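Local coordinates for ulvan Lyase-PL25 (Pseudoalteromonas sp. PLSV, PDB 5UAM), which cleaves ulvan, the sulfated, uronic-acid-containing cell-wall polysaccharide of green seaweeds, as a polysaccharide lyase with a beta-propeller fold, at residues S274-E279 / V340-N345; T309-D312 / Q316-I319; V55-Q58 / P64-A67. One frame throughout, in Å; residues are numbered along the deposited sequence.

Contact 1 of 3, residues S274-E279 / V340-N345; sequences SNVEGE and VRWNGN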
loop_
_atom_site.group_PDB
_atom_site.type_symbol
_atom_site.label_atom_id
_atom_site.label_comp_id
_atom_site.label_asym_id
_atom_site.label_seq_id
_atom_site.Cartn_x
_atom_site.Cartn_y
_atom_site.Cartn_z
ATOM N N SER A 274 -18.776 1.734 10.236
ATOM C CA SER A 274 -19.300 0.674 11.084
ATOM C C SER A 274 -18.257 -0.417 11.252
ATOM O O SER A 274 -17.342 -0.557 10.442
ATOM C CB SER A 274 -20.577 0.078 10.502
ATOM O OG SER A 274 -20.329 -0.432 9.212
ATOM N N ASN A 275 -18.438 -1.224 12.297
ATOM C CA ASN A 275 -17.595 -2.388 12.488
ATOM C C ASN A 275 -18.176 -3.554 11.702
ATOM O O ASN A 275 -19.152 -3.404 10.965
ATOM C CB ASN A 275 -17.384 -2.679 13.974
ATOM C CG ASN A 275 -18.596 -3.287 14.651
ATOM O OD1 ASN A 275 -19.666 -3.462 14.055
ATOM N ND2 ASN A 275 -18.417 -3.640 15.915
ATOM N N VAL A 276 -17.533 -4.724 11.812
ATOM C CA VAL A 276 -17.921 -5.887 11.019
ATOM C C VAL A 276 -19.330 -6.348 11.328
ATOM O O VAL A 276 -19.960 -7.035 10.508
ATOM C CB VAL A 276 -16.871 -7.015 11.200
ATOM C CG1 VAL A 276 -16.926 -7.581 12.626
ATOM C CG2 VAL A 276 -17.074 -8.107 10.171
ATOM N N GLU A 277 -19.855 -5.997 12.494
ATOM C CA GLU A 277 -21.208 -6.372 12.872
ATOM C C GLU A 277 -22.223 -5.290 12.543
ATOM O O GLU A 277 -23.389 -5.405 12.936
ATOM C CB GLU A 277 -21.253 -6.705 14.361
ATOM C CG GLU A 277 -20.449 -7.941 14.673
ATOM C CD GLU A 277 -20.795 -8.573 16.012
ATOM O OE1 GLU A 277 -21.145 -9.774 16.024
ATOM O OE2 GLU A 277 -20.719 -7.874 17.044
ATOM N N GLY A 278 -21.802 -4.246 11.833
ATOM C CA GLY A 278 -22.715 -3.203 11.435
ATOM C C GLY A 278 -22.940 -2.123 12.460
ATOM O O GLY A 278 -23.744 -1.216 12.207
ATOM N N GLU A 279 -22.294 -2.189 13.617
ATOM C CA GLU A 279 -22.490 -1.145 14.613
ATOM C C GLU A 279 -21.803 0.134 14.145
ATOM O O GLU A 279 -20.638 0.107 13.722
ATOM C CB GLU A 279 -21.911 -1.566 15.956
ATOM C CG GLU A 279 -22.410 -2.884 16.501
ATOM C CD GLU A 279 -21.634 -3.279 17.741
ATOM O OE1 GLU A 279 -20.829 -4.251 17.675
ATOM O OE2 GLU A 279 -21.795 -2.562 18.757
ATOM N N VAL A 340 -6.083 -13.583 8.732
ATOM C CA VAL A 340 -7.168 -13.453 9.705
ATOM C C VAL A 340 -8.463 -13.300 8.924
ATOM O O VAL A 340 -8.472 -12.702 7.848
ATOM C CB VAL A 340 -6.912 -12.191 10.564
ATOM C CG1 VAL A 340 -8.144 -11.801 11.391
ATOM C CG2 VAL A 340 -5.687 -12.400 11.445
ATOM N N ARG A 341 -9.564 -13.849 9.447
ATOM C CA ARG A 341 -10.843 -13.644 8.774
ATOM C C ARG A 341 -11.997 -13.671 9.761
ATOM O O ARG A 341 -11.923 -14.248 10.848
ATOM C CB ARG A 341 -11.099 -14.676 7.673
ATOM C CG ARG A 341 -11.309 -16.084 8.191
ATOM C CD ARG A 341 -11.427 -17.080 7.051
ATOM N NE ARG A 341 -11.654 -18.425 7.559
ATOM C CZ ARG A 341 -12.852 -18.965 7.765
ATOM N NH1 ARG A 341 -13.958 -18.279 7.485
ATOM N NH2 ARG A 341 -12.957 -20.203 8.239
ATOM N N TRP A 342 -13.085 -13.032 9.338
ATOM C CA TRP A 342 -14.355 -13.057 10.048
ATOM C C TRP A 342 -15.188 -14.209 9.510
ATOM O O TRP A 342 -15.444 -14.276 8.309
ATOM C CB TRP A 342 -15.070 -11.735 9.785
ATOM C CG TRP A 342 -16.448 -11.615 10.389
ATOM C CD1 TRP A 342 -17.643 -11.651 9.728
ATOM C CD2 TRP A 342 -16.761 -11.420 11.768
ATOM N NE1 TRP A 342 -18.678 -11.508 10.614
ATOM C CE2 TRP A 342 -18.167 -11.346 11.878
ATOM C CE3 TRP A 342 -15.990 -11.282 12.921
ATOM C CZ2 TRP A 342 -18.813 -11.152 13.099
ATOM C CZ3 TRP A 342 -16.620 -11.092 14.122
ATOM C CH2 TRP A 342 -18.026 -11.016 14.209
ATOM N N ASN A 343 -15.601 -15.120 10.386
ATOM C CA ASN A 343 -16.296 -16.314 9.925
ATOM C C ASN A 343 -17.802 -16.166 9.973
ATOM O O ASN A 343 -18.510 -17.150 9.746
ATOM C CB ASN A 343 -15.860 -17.552 10.711
ATOM C CG ASN A 343 -16.363 -17.561 12.135
ATOM O OD1 ASN A 343 -17.207 -16.757 12.545
ATOM N ND2 ASN A 343 -15.857 -18.511 12.903
ATOM N N GLY A 344 -18.301 -14.966 10.267
ATOM C CA GLY A 344 -19.701 -14.689 10.404
ATOM C C GLY A 344 -20.118 -14.517 11.842
ATOM O O GLY A 344 -21.144 -13.883 12.103
ATOM N N ASN A 345 -19.337 -15.044 12.787
ATOM C CA ASN A 345 -19.661 -14.904 14.198
ATOM C C ASN A 345 -18.477 -14.423 15.023
ATOM O O ASN A 345 -18.675 -13.795 16.070
ATOM C CB ASN A 345 -20.186 -16.221 14.768
ATOM C CG ASN A 345 -21.472 -16.649 14.108
ATOM O OD1 ASN A 345 -22.541 -16.176 14.453
ATOM N ND2 ASN A 345 -21.356 -17.507 13.105
HETATM O O HOH W 1 -21.184 -9.728 10.696
#
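Val276 presses one methyl group squarely onto the indole of Trp342. Its CG2 stands 3.5 Å from the centroid of the five-membered ring and only 7° off the ring normal, a CH-pi contact made over the face. The second methyl, CG1, lies over the six-membered ring, 3.8 Å from Trp342 CZ3, so the valine covers both halves of the indole. The torsion behind this sets Val276 CG2 anti to the backbone N and CG1 between N and the carbonyl carbon (chi1 69°). Glu277 comes over the rim from the valine's side, its CG near Trp342 CZ2, and brings OE1 down to the edge, near the ring plane, 3.8 Å from Trp342 CH2, its carboxylate turned 75° against the ring. A water adds a polar link, donating to Val276 O and weakly accepting from Trp342 NE1.

On the opposite face of the indole lie the backbone N atoms of Gly344 and Asn345, sandwiching the ring between its own following turn and the valine. That turn is an Asx turn in which Asn343 OD1 accepts from Asn345 N at 2.7 Å. The valine is presented by a type I turn from Asn275 to Gly278. Asn275 OD1 takes the N-H groups of Glu277 and Glu279 from opposite faces of its amide plane, the first bond closing an Asx turn, while its ND2 donates to Glu279 OE1 at 3.0 Å. Glycine suits position 278, where the backbone has positive phi. Farther out, Lys293 pairs with Glu279, and Trp347 meets Trp342 edge-to-face.

With no direct hydrogen bond between the segments, this surface contact depends on dispersion and CH-pi attraction, helped by one water; Glu277 OE1 probably adds a mild electrostatic attraction to the indole's C-H rim.

Contact 2 of 3, residues T309-D312 / Q316-I319; sequences THLD and QPHI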
loop_
_atom_site.group_PDB
_atom_site.type_symbol
_atom_site.label_atom_id
_atom_site.label_comp_id
_atom_site.label_asym_id
_atom_site.label_seq_id
_atom_site.Cartn_x
_atom_site.Cartn_y
_atom_site.Cartn_z
ATOM N N THR A 309 -6.698 -5.870 3.101
ATOM C CA THR A 309 -7.959 -6.527 3.431
ATOM C C THR A 309 -8.831 -6.633 2.188
ATOM O O THR A 309 -8.839 -5.744 1.341
ATOM C CB THR A 309 -8.676 -5.789 4.590
ATOM O OG1 THR A 309 -9.910 -6.438 4.909
ATOM C CG2 THR A 309 -8.975 -4.352 4.246
ATOM N N HIS A 310 -9.578 -7.738 2.108
ATOM C CA HIS A 310 -10.481 -8.014 0.999
ATOM C C HIS A 310 -11.657 -8.824 1.516
ATOM O O HIS A 310 -11.520 -9.617 2.461
ATOM C CB HIS A 310 -9.792 -8.855 -0.098
ATOM C CG HIS A 310 -8.547 -8.238 -0.636
ATOM N ND1 HIS A 310 -8.574 -7.162 -1.491
ATOM C CD2 HIS A 310 -7.246 -8.548 -0.441
ATOM C CE1 HIS A 310 -7.326 -6.825 -1.793
ATOM N NE2 HIS A 310 -6.508 -7.658 -1.178
ATOM N N LEU A 311 -12.819 -8.629 0.889
ATOM C CA LEU A 311 -14.007 -9.385 1.262
ATOM C C LEU A 311 -14.137 -10.658 0.442
ATOM O O LEU A 311 -13.852 -10.670 -0.757
ATOM C CB LEU A 311 -15.267 -8.564 1.023
ATOM C CG LEU A 311 -15.350 -7.230 1.753
ATOM C CD1 LEU A 311 -16.693 -6.577 1.512
ATOM C CD2 LEU A 311 -15.115 -7.389 3.249
ATOM N N ASP A 312 -14.614 -11.724 1.093
ATOM C CA ASP A 312 -14.937 -12.951 0.382
ATOM C C ASP A 312 -16.319 -12.830 -0.266
ATOM O O ASP A 312 -16.996 -11.801 -0.180
ATOM C CB ASP A 312 -14.767 -14.186 1.282
ATOM C CG ASP A 312 -15.750 -14.264 2.436
ATOM O OD1 ASP A 312 -16.880 -13.751 2.341
ATOM O OD2 ASP A 312 -15.394 -14.891 3.456
ATOM N N GLN A 316 -17.638 -11.287 3.821
ATOM C CA GLN A 316 -16.948 -11.318 5.101
ATOM C C GLN A 316 -15.501 -10.878 4.912
ATOM O O GLN A 316 -14.852 -11.288 3.946
ATOM C CB GLN A 316 -16.948 -12.737 5.650
ATOM C CG GLN A 316 -18.345 -13.346 5.780
ATOM C CD GLN A 316 -18.380 -14.820 6.173
ATOM O OE1 GLN A 316 -19.153 -15.213 7.050
ATOM N NE2 GLN A 316 -17.605 -15.638 5.491
ATOM N N PRO A 317 -14.962 -10.044 5.802
ATOM C CA PRO A 317 -13.587 -9.569 5.622
ATOM C C PRO A 317 -12.524 -10.585 6.001
ATOM O O PRO A 317 -12.617 -11.292 7.008
ATOM C CB PRO A 317 -13.510 -8.350 6.540
ATOM C CG PRO A 317 -14.491 -8.645 7.607
ATOM C CD PRO A 317 -15.645 -9.316 6.891
ATOM N N HIS A 318 -11.486 -10.594 5.172
ATOM C CA HIS A 318 -10.222 -11.266 5.390
ATOM C C HIS A 318 -9.135 -10.202 5.460
ATOM O O HIS A 318 -9.206 -9.158 4.790
ATOM C CB HIS A 318 -9.926 -12.183 4.215
ATOM C CG HIS A 318 -10.853 -13.340 4.103
ATOM N ND1 HIS A 318 -10.411 -14.643 4.147
ATOM C CD2 HIS A 318 -12.197 -13.399 3.951
ATOM C CE1 HIS A 318 -11.445 -15.455 4.026
ATOM N NE2 HIS A 318 -12.539 -14.725 3.895
ATOM N N ILE A 319 -8.118 -10.482 6.265
ATOM C CA ILE A 319 -7.061 -9.522 6.559
ATOM C C ILE A 319 -5.713 -10.222 6.482
ATOM O O ILE A 319 -5.532 -11.306 7.050
ATOM C CB ILE A 319 -7.253 -8.924 7.961
ATOM C CG1 ILE A 319 -8.572 -8.139 8.041
ATOM C CG2 ILE A 319 -6.084 -8.022 8.340
ATOM C CD1 ILE A 319 -8.911 -7.654 9.437
#
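Asp312 and His318 cross at about a right angle, carboxylate and imidazole planes 71° apart. His318 NE2 donates within its own ring plane to Asp312 OD2 at 2.9 Å, on the anti side, while Gln316 NE2 takes the syn lone pair of Asp312 OD2 at 3.1 Å. OD1 accepts Gln316 N from above the carboxylate plane, and also Gln314 N. Four donors grip this buried carboxylate, two on each oxygen, and chi1 of 67° tucks it between the aspartate's own N and carbonyl carbon. An alanine here would probably leave His318 NE2, Gln316 NE2 and Gln316 N without their acceptor, with the imidazole still hydrogen-bonded at ND1 to His339.

Thr309 and Ile319 lie side by side, pointing the same way. The threonine hydroxyl donates to His318 O at 2.8 Å, and His310 N reaches that oxygen from the opposite face of its carbonyl plane. On the Thr309 face, Leu311 CD2 packs 3.8 Å from Pro317 CB.

The contact closes the hairpin of strands 303-311 and 317-324, Asp312 and Gln316 at its turn. The Thr309, Leu311 and Ile319 face packs on strands 232-243 and 258-267, whereas His310, bonded to Asp364, and His318 look toward strand 362-367.

Contact 3 of 3, residues V55-Q58 / P64-A67; sequences VSYQ and PYIA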
loop_
_atom_site.group_PDB
_atom_site.type_symbol
_atom_site.label_atom_id
_atom_site.label_comp_id
_atom_site.label_asym_id
_atom_site.label_seq_id
_atom_site.Cartn_x
_atom_site.Cartn_y
_atom_site.Cartn_z
ATOM N N VAL A 55 1.051 0.875 -15.148
ATOM C CA VAL A 55 1.906 0.530 -14.017
ATOM C C VAL A 55 2.708 1.754 -13.600
ATOM O O VAL A 55 3.141 2.543 -14.450
ATOM C CB VAL A 55 2.835 -0.647 -14.360
ATOM C CG1 VAL A 55 1.992 -1.893 -14.723
ATOM C CG2 VAL A 55 3.794 -0.303 -15.499
ATOM N N SER A 56 2.889 1.923 -12.289
ATOM C CA SER A 56 3.677 3.033 -11.766
ATOM C C SER A 56 4.590 2.569 -10.639
ATOM O O SER A 56 4.282 1.637 -9.888
ATOM C CB SER A 56 2.798 4.192 -11.299
ATOM O OG SER A 56 2.098 3.883 -10.105
ATOM N N TYR A 57 5.729 3.247 -10.523
ATOM C CA TYR A 57 6.756 2.881 -9.550
ATOM C C TYR A 57 7.655 4.099 -9.335
ATOM O O TYR A 57 7.596 5.086 -10.068
ATOM C CB TYR A 57 7.585 1.659 -10.030
ATOM C CG TYR A 57 8.358 1.984 -11.281
ATOM C CD1 TYR A 57 7.743 1.974 -12.532
ATOM C CD2 TYR A 57 9.692 2.377 -11.213
ATOM C CE1 TYR A 57 8.435 2.359 -13.666
ATOM C CE2 TYR A 57 10.402 2.754 -12.356
ATOM C CZ TYR A 57 9.757 2.745 -13.578
ATOM O OH TYR A 57 10.453 3.109 -14.713
ATOM N N GLN A 58 8.513 4.008 -8.320
ATOM C CA GLN A 58 9.432 5.086 -7.974
ATOM C C GLN A 58 10.760 4.918 -8.711
ATOM O O GLN A 58 11.452 3.906 -8.558
ATOM C CB GLN A 58 9.642 5.033 -6.469
ATOM C CG GLN A 58 10.596 6.032 -5.928
ATOM C CD GLN A 58 10.773 5.820 -4.456
ATOM O OE1 GLN A 58 9.974 6.284 -3.653
ATOM N NE2 GLN A 58 11.793 5.074 -4.087
ATOM N N PRO A 64 7.955 9.829 -9.711
ATOM C CA PRO A 64 7.045 8.770 -10.155
ATOM C C PRO A 64 7.191 8.536 -11.651
ATOM O O PRO A 64 7.199 9.485 -12.440
ATOM C CB PRO A 64 5.661 9.340 -9.820
ATOM C CG PRO A 64 5.846 10.800 -9.935
ATOM C CD PRO A 64 7.232 11.075 -9.401
ATOM N N TYR A 65 7.272 7.256 -12.025
ATOM C CA TYR A 65 7.327 6.848 -13.421
ATOM C C TYR A 65 6.151 5.932 -13.738
ATOM O O TYR A 65 5.703 5.140 -12.893
ATOM C CB TYR A 65 8.650 6.132 -13.738
ATOM C CG TYR A 65 9.790 7.104 -13.894
ATOM C CD1 TYR A 65 10.359 7.721 -12.781
ATOM C CD2 TYR A 65 10.248 7.480 -15.153
ATOM C CE1 TYR A 65 11.370 8.647 -12.903
ATOM C CE2 TYR A 65 11.269 8.420 -15.292
ATOM C CZ TYR A 65 11.833 8.993 -14.159
ATOM O OH TYR A 65 12.840 9.931 -14.306
ATOM N N ILE A 66 5.657 6.034 -14.969
ATOM C CA ILE A 66 4.471 5.303 -15.388
ATOM C C ILE A 66 4.713 4.696 -16.766
ATOM O O ILE A 66 5.291 5.327 -17.651
ATOM C CB ILE A 66 3.218 6.192 -15.371
ATOM C CG1 ILE A 66 2.007 5.403 -15.824
ATOM C CG2 ILE A 66 3.427 7.405 -16.200
ATOM C CD1 ILE A 66 0.679 6.108 -15.532
ATOM N N ALA A 67 4.289 3.451 -16.930
ATOM C CA ALA A 67 4.353 2.753 -18.201
ATOM C C ALA A 67 3.023 2.051 -18.442
ATOM O O ALA A 67 2.151 2.000 -17.571
ATOM C CB ALA A 67 5.494 1.720 -18.207
#
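Tyr57 and Tyr65 form a hydrogen-bonded pair in the antiparallel beta hairpin of strands 52-58 and 64-70, the two central strands of a four-stranded propeller sheet. Backbone bonds set the register. Val55 and Ala67 exchange two N-H to O bonds, both 2.9 Å, and the tyrosines exchange two more. Between these pairs, Ser56 faces Ile66 in a non-hydrogen-bonded pair, where CA-H...O contacts fill in: Ser56 CA lies 3.1 Å from Tyr65 O, and Ile66 CA approaches Val55 O.

Apolar contacts occupy the face bearing Val55, Tyr57, Tyr65 and Ala67. The small Ala67 suits a place opposite a branched valine, its CB resting 3.8 Å from Val55 CG2. Through both tyrosines this face packs on strand 30-33, while the opposite face, with Ser56, Pro64 and Ile66, packs on strand 112-116.

Polar side-chain ends turn to other loops and strands. Tyr57 OH bonds to Asn32, Ser56 OG to Ala45 O, and Gln58 NE2 to Asn98. Asn98 is assigned to substrate binding, as is Lys101, which Gln58 also touches, so the hairpin's end probably borders the substrate site.

The aromatic contact is CH-pi: the Tyr57 ring, swung over the neighbouring strand by chi1 of 64°, receives Tyr65 CB over one face, 4.0 Å from the Tyr57 ring centroid and 29° off the normal, displaced toward Tyr57 CZ.

From the N terminus, the chain first closes contact 3, a short hairpin with five residues between its segments, in an early propeller sheet. It then runs through a second four-stranded sheet and most of a large curled one before 274-279 opens contact 1. Contact 2 closes within the loop that contact 1 spans, nested inside the longer closure. Contacts 1 and 2 meet directly, for strands 317-324 and 336-342 are neighbours in one sheet; contact 1 ties the end of strand 336-342 to the loop between strands 273-274 and 280-281 of the large sheet. Contact 3 stands in series with both, across the chain's centre, its centre about 28 Å from that of contact 2.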